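Local coordinates for sulfatase (Bacteroides fragilis CAG:558, PDB 6USS), which probably hydrolyses sulfate esters of aryl compounds, as an arylsulfatase of the gut microbiota with a calcium ion in its active site, at residues P34-F39 and N156-I161; G164-G169 and E176-M181; F183-A188 and I240-H245; A234-A239 and L299-D304. The protein carries 1 engineered substitution. All coordinates share one frame; numbering follows the deposited sequence.

Following the chain from its N terminus, contact 1 closes the first long loop, bringing the start of strand 35-41 to the residues that lead from helix 149-155 into strand 159-164. Contact 2 closes a short loop within the connection between strands 159-164 and 185-187, close to the calcium site. Contacts 3 and 4 cross, because A234-A239 lies between F183-A188 and I240-H245 while its partner L299-D304 lies beyond I240-H245: contact 3 lays helix 231-247 against strand 185-187, and contact 4 sets the same helix beside helix 283-308. Strands 159-164 and 185-187 pair, so contacts 1 and 3 share one sheet, while F39 packs on L299 and L302 of contact 4.

Contact 1 of 4, residues P34-F39 and N156-I161; sequences PNIILF and NGYHTI
The phenol of Y158 reaches edge-first to the backbone of P34, and its hydroxyl OH donates a hydrogen bond of 2.7 Å to P34 O. The approach lies in the carbonyl plane with a C=O...donor angle of 156°, and the acceptor sits near the plane of the ring, at its edge, so that Y158 CE2 is 3.3 Å from P34 O. A chi1 of -87° leaves CG of Y158 roughly anti to the carbonyl carbon and directs OH toward P34. The proline and tyrosine side chains come together slantwise, with P34 CD 3.9 Å from Y158 OH, while I36 CD1 comes up to the same hydroxyl at 4.4 Å. Tyrosine suits this place: its ring lies among apolar neighbours, including P252 and A391, yet its polar atom meets a buried carbonyl. I36 also packs on helix 383-390. G157 (phi 108°, as suits glycine) is the C-prime residue of a Schellman motif that ends helix 149-155. Strand 253-258 pairs in parallel with both 35-41 and 159-164, and the tyrosine reaches past the start of that middle strand to join the beginnings of its two neighbours. This is the layered alpha/beta core of the sulfatase family, in the alkaline phosphatase clan.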
loop_
_atom_site.group_PDB
_atom_site.type_symbol
_atom_site.label_atom_id
_atom_site.label_comp_id
_atom_site.label_asym_id
_atom_site.label_seq_id
_atom_site.Cartn_x
_atom_site.Cartn_y
_atom_site.Cartn_z
ATOM N N PRO A 34 -2.699 -4.000 21.630
ATOM C CA PRO A 34 -1.236 -3.958 21.608
ATOM C C PRO A 34 -0.684 -3.793 20.205
ATOM O O PRO A 34 -1.322 -4.142 19.209
ATOM C CB PRO A 34 -0.847 -5.322 22.183
ATOM C CG PRO A 34 -1.955 -6.233 21.684
ATOM C CD PRO A 34 -3.214 -5.381 21.713
ATOM N N ASN A 35 0.526 -3.249 20.140
ATOM C CA ASN A 35 1.339 -3.434 18.952
ATOM C C ASN A 35 1.871 -4.859 18.922
ATOM O O ASN A 35 2.045 -5.501 19.958
ATOM C CB ASN A 35 2.506 -2.452 18.920
ATOM C CG ASN A 35 2.084 -1.056 19.264
ATOM O OD1 ASN A 35 1.380 -0.396 18.505
ATOM N ND2 ASN A 35 2.508 -0.595 20.417
ATOM N N ILE A 36 2.138 -5.340 17.717
ATOM C CA ILE A 36 2.638 -6.676 17.475
ATOM C C ILE A 36 3.854 -6.572 16.566
ATOM O O ILE A 36 3.782 -5.969 15.487
ATOM C CB ILE A 36 1.549 -7.542 16.827
ATOM C CG1 ILE A 36 0.295 -7.544 17.716
ATOM C CG2 ILE A 36 2.092 -8.924 16.500
ATOM C CD1 ILE A 36 -0.889 -8.339 17.171
ATOM N N ILE A 37 4.966 -7.158 16.997
ATOM C CA ILE A 37 6.121 -7.369 16.138
ATOM C C ILE A 37 6.288 -8.867 15.925
ATOM O O ILE A 37 6.475 -9.626 16.889
ATOM C CB ILE A 37 7.403 -6.778 16.727
ATOM C CG1 ILE A 37 7.288 -5.270 16.911
ATOM C CG2 ILE A 37 8.578 -7.109 15.811
ATOM C CD1 ILE A 37 8.499 -4.693 17.651
ATOM N N LEU A 38 6.230 -9.284 14.658
ATOM C CA LEU A 38 6.593 -10.631 14.220
ATOM C C LEU A 38 8.000 -10.554 13.645
ATOM O O LEU A 38 8.203 -9.982 12.567
ATOM C CB LEU A 38 5.607 -11.146 13.171
ATOM C CG LEU A 38 5.926 -12.495 12.537
ATOM C CD1 LEU A 38 6.069 -13.556 13.624
ATOM C CD2 LEU A 38 4.816 -12.877 11.557
ATOM N N PHE A 39 8.973 -11.100 14.374
ATOM C CA PHE A 39 10.385 -11.070 13.978
ATOM C C PHE A 39 10.677 -12.455 13.408
ATOM O O PHE A 39 10.692 -13.452 14.143
ATOM C CB PHE A 39 11.260 -10.703 15.178
ATOM C CG PHE A 39 12.734 -10.501 14.879
ATOM C CD1 PHE A 39 13.603 -11.579 14.810
ATOM C CD2 PHE A 39 13.266 -9.226 14.753
ATOM C CE1 PHE A 39 14.973 -11.386 14.584
ATOM C CE2 PHE A 39 14.634 -9.025 14.524
ATOM C CZ PHE A 39 15.483 -10.103 14.435
ATOM N N ASN A 156 -8.799 -3.357 10.238
ATOM C CA ASN A 156 -9.278 -3.206 11.606
ATOM C C ASN A 156 -8.535 -2.124 12.383
ATOM O O ASN A 156 -8.677 -2.054 13.607
ATOM C CB ASN A 156 -9.183 -4.532 12.356
ATOM C CG ASN A 156 -10.361 -5.433 12.082
ATOM O OD1 ASN A 156 -11.346 -5.432 12.825
ATOM N ND2 ASN A 156 -10.268 -6.220 11.013
ATOM N N GLY A 157 -7.737 -1.290 11.708
ATOM C CA GLY A 157 -7.151 -0.118 12.330
ATOM C C GLY A 157 -5.664 -0.176 12.600
ATOM O O GLY A 157 -5.117 0.802 13.116
ATOM N N TYR A 158 -4.981 -1.257 12.257
ATOM C CA TYR A 158 -3.544 -1.317 12.486
ATOM C C TYR A 158 -2.776 -0.590 11.389
ATOM O O TYR A 158 -3.200 -0.543 10.228
ATOM C CB TYR A 158 -3.080 -2.769 12.573
ATOM C CG TYR A 158 -3.191 -3.330 13.968
ATOM C CD1 TYR A 158 -4.440 -3.649 14.510
ATOM C CD2 TYR A 158 -2.052 -3.538 14.750
ATOM C CE1 TYR A 158 -4.556 -4.168 15.785
ATOM C CE2 TYR A 158 -2.157 -4.055 16.026
ATOM C CZ TYR A 158 -3.408 -4.363 16.544
ATOM O OH TYR A 158 -3.500 -4.875 17.827
ATOM N N HIS A 159 -1.648 0.012 11.777
ATOM C CA HIS A 159 -0.664 0.524 10.824
ATOM C C HIS A 159 0.317 -0.613 10.544
ATOM O O HIS A 159 1.033 -1.055 11.450
ATOM C CB HIS A 159 0.045 1.758 11.377
ATOM C CG HIS A 159 1.163 2.252 10.509
ATOM N ND1 HIS A 159 0.966 2.693 9.216
ATOM C CD2 HIS A 159 2.493 2.373 10.746
ATOM C CE1 HIS A 159 2.122 3.075 8.699
ATOM N NE2 HIS A 159 3.065 2.891 9.607
ATOM N N THR A 160 0.334 -1.108 9.303
ATOM C CA THR A 160 1.023 -2.351 8.965
ATOM C C THR A 160 2.328 -2.060 8.238
ATOM O O THR A 160 2.338 -1.329 7.240
ATOM C CB THR A 160 0.125 -3.226 8.096
ATOM O OG1 THR A 160 -0.313 -2.466 6.968
ATOM C CG2 THR A 160 -1.096 -3.646 8.876
ATOM N N ILE A 161 3.418 -2.641 8.730
ATOM C CA ILE A 161 4.756 -2.400 8.204
ATOM C C ILE A 161 5.385 -3.735 7.842
ATOM O O ILE A 161 5.422 -4.649 8.676
ATOM C CB ILE A 161 5.654 -1.676 9.224
ATOM C CG1 ILE A 161 4.999 -0.396 9.722
ATOM C CG2 ILE A 161 7.029 -1.414 8.635
ATOM C CD1 ILE A 161 5.658 0.160 10.951
#

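Contact 2 of 4, residues G164-G169 and E176-M181; sequences GKAHFG and ESPYHM
A166 and F168 meet P178 and M181 in a folded loop beside the calcium-bearing active site: the salt bridge of K165 to the calcium ligand D42 ties this loop to the metal centre, and the F168 side chain lies about 11 Å from the ion. A166 CB rests 4.0 Å from P178 CG, a small methyl against the compact proline ring. Next to it F168 CD2 lies 4.2 Å from M181 CG, the two side chains meeting at a slant; the methionine chain folds back (chi2 -60°, chi3 -73°), and CG rather than the sulfur makes the touch. The carbonyl oxygen A166 O stands 3.6 Å above the centre of the F168 ring. Where the chains converge, glycine lets G169 and E176 bring their CA atoms to 4.4 Å, with G169 O 3.9 Å from E176 CA. S177 OG accepts from H180 N at 3.3 Å, an ST motif that steadies the turn. E176 OE2 bonds to Y249 and H245 of the second subunit, while OE1 takes the backbone N of N172. Around the loop, M181 packs on V134 of strand 133-135, P178 touches N186 of strand 185-187, and K165 and H167 reach the engineered C88 on helix 88-97.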
loop_
_atom_site.group_PDB
_atom_site.type_symbol
_atom_site.label_atom_id
_atom_site.label_comp_id
_atom_site.label_asym_id
_atom_site.label_seq_id
_atom_site.Cartn_x
_atom_site.Cartn_y
_atom_site.Cartn_z
ATOM N N GLY A 164 11.962 -6.346 5.009
ATOM C CA GLY A 164 12.776 -7.506 4.680
ATOM C C GLY A 164 12.217 -8.457 3.629
ATOM O O GLY A 164 11.638 -8.026 2.625
ATOM N N LYS A 165 12.411 -9.757 3.852
ATOM C CA LYS A 165 12.030 -10.782 2.886
ATOM C C LYS A 165 10.519 -10.978 2.872
ATOM O O LYS A 165 9.925 -11.351 3.888
ATOM C CB LYS A 165 12.728 -12.098 3.217
ATOM C CG LYS A 165 12.069 -13.325 2.627
ATOM C CD LYS A 165 13.089 -14.436 2.472
ATOM C CE LYS A 165 12.410 -15.764 2.181
ATOM N NZ LYS A 165 13.388 -16.875 2.261
ATOM N N ALA A 166 9.893 -10.733 1.722
ATOM C CA ALA A 166 8.452 -10.966 1.577
ATOM C C ALA A 166 8.232 -12.350 0.973
ATOM O O ALA A 166 7.761 -13.266 1.654
ATOM C CB ALA A 166 7.811 -9.856 0.745
ATOM N N HIS A 167 8.572 -12.512 -0.305
ATOM C CA HIS A 167 8.584 -13.829 -0.935
ATOM C C HIS A 167 7.192 -14.477 -0.892
ATOM O O HIS A 167 7.037 -15.646 -0.550
ATOM C CB HIS A 167 9.649 -14.697 -0.259
ATOM C CG HIS A 167 10.044 -15.918 -1.035
ATOM N ND1 HIS A 167 10.606 -17.033 -0.439
ATOM C CD2 HIS A 167 9.966 -16.198 -2.355
ATOM C CE1 HIS A 167 10.854 -17.947 -1.362
ATOM N NE2 HIS A 167 10.480 -17.463 -2.533
ATOM N N PHE A 168 6.161 -13.691 -1.219
ATOM C CA PHE A 168 4.770 -14.146 -1.191
ATOM C C PHE A 168 4.220 -14.488 -2.566
ATOM O O PHE A 168 3.288 -15.295 -2.664
ATOM C CB PHE A 168 3.841 -13.077 -0.599
ATOM C CG PHE A 168 4.083 -12.769 0.856
ATOM C CD1 PHE A 168 4.099 -13.781 1.814
ATOM C CD2 PHE A 168 4.281 -11.449 1.270
ATOM C CE1 PHE A 168 4.321 -13.484 3.163
ATOM C CE2 PHE A 168 4.497 -11.143 2.623
ATOM C CZ PHE A 168 4.523 -12.158 3.567
ATOM N N GLY A 169 4.736 -13.853 -3.620
ATOM C CA GLY A 169 4.251 -14.088 -4.965
ATOM C C GLY A 169 5.401 -14.043 -5.949
ATOM O O GLY A 169 6.440 -13.424 -5.699
ATOM N N GLU A 176 3.730 -10.275 -5.466
ATOM C CA GLU A 176 5.104 -9.832 -5.274
ATOM C C GLU A 176 5.178 -8.581 -4.397
ATOM O O GLU A 176 6.244 -8.288 -3.848
ATOM C CB GLU A 176 5.779 -9.546 -6.613
ATOM C CG GLU A 176 5.205 -8.352 -7.312
ATOM C CD GLU A 176 5.793 -8.135 -8.673
ATOM O OE1 GLU A 176 6.994 -8.419 -8.840
ATOM O OE2 GLU A 176 5.063 -7.675 -9.583
ATOM N N SER A 177 4.066 -7.847 -4.255
ATOM C CA SER A 177 4.045 -6.569 -3.575
ATOM C C SER A 177 3.550 -6.712 -2.147
ATOM O O SER A 177 2.375 -7.064 -1.943
ATOM C CB SER A 177 3.157 -5.592 -4.316
ATOM O OG SER A 177 3.127 -4.364 -3.620
ATOM N N PRO A 178 4.372 -6.411 -1.138
ATOM C CA PRO A 178 3.823 -6.254 0.215
ATOM C C PRO A 178 2.615 -5.310 0.270
ATOM O O PRO A 178 1.666 -5.570 1.029
ATOM C CB PRO A 178 5.018 -5.713 0.999
ATOM C CG PRO A 178 6.245 -6.204 0.229
ATOM C CD PRO A 178 5.829 -6.171 -1.197
ATOM N N TYR A 179 2.614 -4.222 -0.512
ATOM C CA TYR A 179 1.449 -3.336 -0.541
ATOM C C TYR A 179 0.194 -4.080 -0.983
ATOM O O TYR A 179 -0.877 -3.904 -0.389
ATOM C CB TYR A 179 1.689 -2.160 -1.487
ATOM C CG TYR A 179 2.881 -1.308 -1.165
ATOM C CD1 TYR A 179 2.911 -0.529 -0.001
ATOM C CD2 TYR A 179 3.967 -1.258 -2.032
ATOM C CE1 TYR A 179 3.998 0.269 0.299
ATOM C CE2 TYR A 179 5.079 -0.468 -1.741
ATOM C CZ TYR A 179 5.084 0.297 -0.573
ATOM O OH TYR A 179 6.169 1.093 -0.271
ATOM N N HIS A 180 0.296 -4.894 -2.047
ATOM C CA HIS A 180 -0.860 -5.679 -2.479
ATOM C C HIS A 180 -1.387 -6.567 -1.362
ATOM O O HIS A 180 -2.601 -6.790 -1.266
ATOM C CB HIS A 180 -0.519 -6.561 -3.682
ATOM C CG HIS A 180 -1.600 -7.540 -4.014
ATOM N ND1 HIS A 180 -2.730 -7.188 -4.725
ATOM C CD2 HIS A 180 -1.748 -8.848 -3.697
ATOM C CE1 HIS A 180 -3.519 -8.242 -4.841
ATOM N NE2 HIS A 180 -2.944 -9.263 -4.230
ATOM N N MET A 181 -0.487 -7.089 -0.520
ATOM C CA MET A 181 -0.841 -8.018 0.543
ATOM C C MET A 181 -1.347 -7.323 1.800
ATOM O O MET A 181 -1.626 -7.998 2.791
ATOM C CB MET A 181 0.363 -8.910 0.873
ATOM C CG MET A 181 0.771 -9.809 -0.296
ATOM S SD MET A 181 -0.578 -10.915 -0.798
ATOM C CE MET A 181 -0.611 -12.094 0.566
#

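Contact 3 of 4, residues F183-A188 and I240-H245; sequences FEVNIA and IKALNH
A242 buries more surface here than any other residue, its single methyl group meeting I187 and V185, which project from the strand toward the helix. I187 CD1 lies 4.2 Å from A242 CB, and V185 CG1 touches the same carbon at 4.4 Å. The long branch of I187 does the reaching: CG1 stands anti to the carbonyl carbon (chi1 -62°) and the chain then runs on nearly extended, carrying CD1 out to the helix, where it also packs against the backbone of E238 one turn earlier. V185 uses a shorter arm. Two beta-branched residues, placed two apart on a strand, present a firm apolar ridge, and an alanine opposite them lets the helix come close, with the CA atoms of V185 and A242 7.8 Å apart. N186, between them, lies on the other face of the strand, packing on Y179. Strand 185-187 pairs in parallel with strand 159-164, which pairs in turn with 253-258, so that helix 231-247 belongs to a beta-alpha-beta crossover passing over the strand between. E184, near the start of the same segment, bonds to H180 of the second subunit. The strand and helix segments meet through methyl groups alone, a modest apolar contact that rests on dispersion and partial exclusion of water, with V185 and A242 still partly exposed, and whose fit depends on side-chain shape rather than on directed bonds.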
loop_
_atom_site.group_PDB
_atom_site.type_symbol
_atom_site.label_atom_id
_atom_site.label_comp_id
_atom_site.label_asym_id
_atom_site.label_seq_id
_atom_site.Cartn_x
_atom_site.Cartn_y
_atom_site.Cartn_z
ATOM N N PHE A 183 0.178 -4.426 3.456
ATOM C CA PHE A 183 1.123 -3.608 4.210
ATOM C C PHE A 183 1.097 -2.160 3.708
ATOM O O PHE A 183 1.168 -1.903 2.498
ATOM C CB PHE A 183 2.540 -4.189 4.108
ATOM C CG PHE A 183 2.729 -5.482 4.870
ATOM C CD1 PHE A 183 3.053 -5.468 6.229
ATOM C CD2 PHE A 183 2.587 -6.711 4.224
ATOM C CE1 PHE A 183 3.237 -6.663 6.945
ATOM C CE2 PHE A 183 2.763 -7.918 4.920
ATOM C CZ PHE A 183 3.085 -7.894 6.289
ATOM N N GLU A 184 0.974 -1.213 4.640
ATOM C CA GLU A 184 0.985 0.193 4.258
ATOM C C GLU A 184 2.392 0.716 4.012
ATOM O O GLU A 184 2.552 1.702 3.278
ATOM C CB GLU A 184 0.297 1.020 5.335
ATOM C CG GLU A 184 -1.169 0.657 5.537
ATOM C CD GLU A 184 -1.780 1.404 6.705
ATOM O OE1 GLU A 184 -1.118 1.495 7.763
ATOM O OE2 GLU A 184 -2.912 1.914 6.563
ATOM N N VAL A 185 3.402 0.056 4.590
ATOM C CA VAL A 185 4.807 0.435 4.488
ATOM C C VAL A 185 5.611 -0.793 4.064
ATOM O O VAL A 185 5.467 -1.870 4.658
ATOM C CB VAL A 185 5.343 0.998 5.823
ATOM C CG1 VAL A 185 6.858 1.222 5.753
ATOM C CG2 VAL A 185 4.603 2.287 6.199
ATOM N N ASN A 186 6.457 -0.630 3.041
ATOM C CA ASN A 186 7.298 -1.711 2.522
ATOM C C ASN A 186 8.757 -1.277 2.537
ATOM O O ASN A 186 9.117 -0.292 1.885
ATOM C CB ASN A 186 6.889 -2.114 1.095
ATOM C CG ASN A 186 7.815 -3.180 0.496
ATOM O OD1 ASN A 186 8.582 -3.824 1.215
ATOM N ND2 ASN A 186 7.727 -3.382 -0.819
ATOM N N ILE A 187 9.594 -2.022 3.257
ATOM C CA ILE A 187 11.043 -1.873 3.195
ATOM C C ILE A 187 11.612 -3.169 2.620
ATOM O O ILE A 187 11.548 -4.230 3.265
ATOM C CB ILE A 187 11.659 -1.567 4.567
ATOM C CG1 ILE A 187 11.135 -0.236 5.123
ATOM C CG2 ILE A 187 13.180 -1.561 4.482
ATOM C CD1 ILE A 187 11.304 -0.104 6.655
ATOM N N ALA A 188 12.153 -3.085 1.401
ATOM C CA ALA A 188 12.973 -4.122 0.764
ATOM C C ALA A 188 12.196 -5.381 0.371
ATOM O O ALA A 188 12.815 -6.408 0.036
ATOM C CB ALA A 188 14.160 -4.512 1.656
ATOM N N ILE A 240 13.569 0.984 12.315
ATOM C CA ILE A 240 13.464 1.923 13.418
ATOM C C ILE A 240 12.802 3.219 12.950
ATOM O O ILE A 240 11.926 3.759 13.640
ATOM C CB ILE A 240 14.843 2.146 14.065
ATOM C CG1 ILE A 240 15.240 0.871 14.835
ATOM C CG2 ILE A 240 14.812 3.357 14.987
ATOM C CD1 ILE A 240 16.411 1.034 15.789
ATOM N N LYS A 241 13.149 3.711 11.748
ATOM C CA LYS A 241 12.466 4.917 11.285
ATOM C C LYS A 241 11.011 4.662 10.948
ATOM O O LYS A 241 10.191 5.570 11.100
ATOM C CB LYS A 241 13.159 5.556 10.070
ATOM C CG LYS A 241 14.665 5.639 10.137
ATOM C CD LYS A 241 15.240 5.798 8.726
ATOM C CE LYS A 241 16.694 6.285 8.740
ATOM N NZ LYS A 241 17.247 6.254 7.342
ATOM N N ALA A 242 10.669 3.464 10.484
ATOM C CA ALA A 242 9.257 3.201 10.246
ATOM C C ALA A 242 8.473 3.230 11.549
ATOM O O ALA A 242 7.295 3.619 11.559
ATOM C CB ALA A 242 9.065 1.861 9.545
ATOM N N LEU A 243 9.129 2.849 12.653
ATOM C CA LEU A 243 8.511 2.837 13.972
ATOM C C LEU A 243 8.407 4.244 14.558
ATOM O O LEU A 243 7.397 4.587 15.192
ATOM C CB LEU A 243 9.315 1.932 14.907
ATOM C CG LEU A 243 9.133 0.426 14.747
ATOM C CD1 LEU A 243 9.976 -0.333 15.768
ATOM C CD2 LEU A 243 7.670 0.058 14.896
ATOM N N ASN A 244 9.438 5.074 14.365
ATOM C CA ASN A 244 9.316 6.471 14.763
ATOM C C ASN A 244 8.159 7.145 14.026
ATOM O O ASN A 244 7.327 7.813 14.647
ATOM C CB ASN A 244 10.642 7.190 14.541
ATOM C CG ASN A 244 11.705 6.768 15.560
ATOM O OD1 ASN A 244 11.396 6.526 16.732
ATOM N ND2 ASN A 244 12.952 6.657 15.114
ATOM N N HIS A 245 8.053 6.926 12.714
ATOM C CA HIS A 245 6.914 7.444 11.962
ATOM C C HIS A 245 5.600 6.905 12.517
ATOM O O HIS A 245 4.614 7.647 12.622
ATOM C CB HIS A 245 7.067 7.090 10.477
ATOM C CG HIS A 245 6.456 8.084 9.538
ATOM N ND1 HIS A 245 7.013 8.383 8.312
ATOM C CD2 HIS A 245 5.332 8.838 9.636
ATOM C CE1 HIS A 245 6.266 9.291 7.703
ATOM N NE2 HIS A 245 5.238 9.584 8.485
#

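Contact 4 of 4, residues A234-A239 and L299-D304; sequences ALTLEA and LGDLMD
Helices 231-247 and 283-308 run nearly parallel here, the axes of the segments 10.1 Å apart at their closest with a signed crossing angle of -15°, and T236 and D301 facing each other at a CA separation of 7.4 Å. The methyl of T236 makes the closest touch: CG2 lies 3.6 Å from D301 CB, the two side chains lying nearly perpendicular. With CG2 anti to the backbone N (chi1 -49°), the threonine gives its methyl to the neighbouring helix and keeps its hydroxyl for S232 O of its own helix and S298 OG of the other. L302, the residue after D301, brings CD2 beside T236 CG2 and, about a turn along the first helix, to 4.3 Å from A239 CB, where the small alanine leaves room for the leucine branch. Both helices cover one face of the sulfatase alpha/beta sheet, where A239 and L302 pack on M257 of strand 253-258 and L302 also meets F39. A water can donate to D301 OD2 (2.9 Å) and to T236 OG1 (3.2 Å), bridging the helices, though other acceptors compete for its two protons. D301 OD2 pairs more strongly in a salt bridge with K297.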
loop_
_atom_site.group_PDB
_atom_site.type_symbol
_atom_site.label_atom_id
_atom_site.label_comp_id
_atom_site.label_asym_id
_atom_site.label_seq_id
_atom_site.Cartn_x
_atom_site.Cartn_y
_atom_site.Cartn_z
ATOM N N ALA A 234 21.118 -2.438 7.932
ATOM C CA ALA A 234 20.291 -1.536 7.139
ATOM C C ALA A 234 18.811 -1.780 7.393
ATOM O O ALA A 234 18.030 -0.831 7.547
ATOM C CB ALA A 234 20.600 -1.703 5.651
ATOM N N LEU A 235 18.408 -3.048 7.438
ATOM C CA LEU A 235 17.005 -3.363 7.668
ATOM C C LEU A 235 16.550 -2.862 9.029
ATOM O O LEU A 235 15.444 -2.320 9.160
ATOM C CB LEU A 235 16.776 -4.874 7.541
ATOM C CG LEU A 235 16.954 -5.455 6.136
ATOM C CD1 LEU A 235 16.656 -6.957 6.102
ATOM C CD2 LEU A 235 16.061 -4.691 5.153
ATOM N N THR A 236 17.395 -3.025 10.053
ATOM C CA THR A 236 17.040 -2.559 11.390
ATOM C C THR A 236 16.901 -1.037 11.441
ATOM O O THR A 236 15.966 -0.519 12.058
ATOM C CB THR A 236 18.076 -3.044 12.404
ATOM O OG1 THR A 236 18.300 -4.447 12.212
ATOM C CG2 THR A 236 17.580 -2.802 13.810
ATOM N N LEU A 237 17.810 -0.300 10.796
ATOM C CA LEU A 237 17.724 1.154 10.859
ATOM C C LEU A 237 16.489 1.677 10.132
ATOM O O LEU A 237 15.860 2.638 10.594
ATOM C CB LEU A 237 18.989 1.794 10.296
ATOM C CG LEU A 237 20.232 1.464 11.114
ATOM C CD1 LEU A 237 21.475 1.644 10.234
ATOM C CD2 LEU A 237 20.304 2.318 12.385
ATOM N N GLU A 238 16.114 1.060 9.001
ATOM C CA GLU A 238 14.891 1.496 8.328
ATOM C C GLU A 238 13.648 1.059 9.090
ATOM O O GLU A 238 12.642 1.775 9.098
ATOM C CB GLU A 238 14.849 0.978 6.895
ATOM C CG GLU A 238 15.985 1.513 6.046
ATOM C CD GLU A 238 15.894 3.028 5.796
ATOM O OE1 GLU A 238 14.876 3.494 5.222
ATOM O OE2 GLU A 238 16.846 3.749 6.179
ATOM N N ALA A 239 13.695 -0.101 9.740
ATOM C CA ALA A 239 12.592 -0.477 10.616
ATOM C C ALA A 239 12.448 0.517 11.763
ATOM O O ALA A 239 11.327 0.878 12.153
ATOM C CB ALA A 239 12.795 -1.892 11.157
ATOM N N LEU A 299 17.398 -7.852 16.770
ATOM C CA LEU A 299 16.356 -8.089 17.764
ATOM C C LEU A 299 16.560 -7.197 18.978
ATOM O O LEU A 299 15.617 -6.568 19.471
ATOM C CB LEU A 299 16.338 -9.556 18.183
ATOM C CG LEU A 299 15.326 -9.942 19.277
ATOM C CD1 LEU A 299 13.893 -10.001 18.745
ATOM C CD2 LEU A 299 15.703 -11.249 19.913
ATOM N N GLY A 300 17.796 -7.138 19.475
ATOM C CA GLY A 300 18.092 -6.243 20.578
ATOM C C GLY A 300 17.778 -4.793 20.257
ATOM O O GLY A 300 17.245 -4.069 21.097
ATOM N N ASP A 301 18.094 -4.357 19.034
ATOM C CA ASP A 301 17.920 -2.949 18.680
ATOM C C ASP A 301 16.447 -2.551 18.675
ATOM O O ASP A 301 16.096 -1.454 19.129
ATOM C CB ASP A 301 18.549 -2.651 17.315
ATOM C CG ASP A 301 20.073 -2.721 17.330
ATOM O OD1 ASP A 301 20.686 -2.609 18.413
ATOM O OD2 ASP A 301 20.664 -2.869 16.241
ATOM N N LEU A 302 15.574 -3.419 18.154
ATOM C CA LEU A 302 14.140 -3.164 18.249
ATOM C C LEU A 302 13.660 -3.238 19.701
ATOM O O LEU A 302 12.821 -2.432 20.128
ATOM C CB LEU A 302 13.371 -4.151 17.366
ATOM C CG LEU A 302 13.757 -4.103 15.890
ATOM C CD1 LEU A 302 13.116 -5.249 15.090
ATOM C CD2 LEU A 302 13.394 -2.731 15.298
ATOM N N MET A 303 14.192 -4.186 20.481
ATOM C CA MET A 303 13.785 -4.294 21.877
ATOM C C MET A 303 14.169 -3.040 22.661
ATOM O O MET A 303 13.401 -2.574 23.516
ATOM C CB MET A 303 14.395 -5.549 22.508
ATOM C CG MET A 303 13.743 -6.877 22.064
ATOM S SD MET A 303 14.694 -8.386 22.487
ATOM C CE MET A 303 14.389 -8.516 24.261
ATOM N N ASP A 304 15.348 -2.473 22.370
ATOM C CA ASP A 304 15.752 -1.230 23.018
ATOM C C ASP A 304 14.914 -0.071 22.519
ATOM O O ASP A 304 14.561 0.819 23.300
ATOM C CB ASP A 304 17.237 -0.928 22.786
ATOM C CG ASP A 304 18.146 -2.061 23.228
ATOM O OD1 ASP A 304 17.705 -2.924 24.029
ATOM O OD2 ASP A 304 19.313 -2.091 22.774
HETATM O O HOH W 1 21.069 -4.346 13.810
#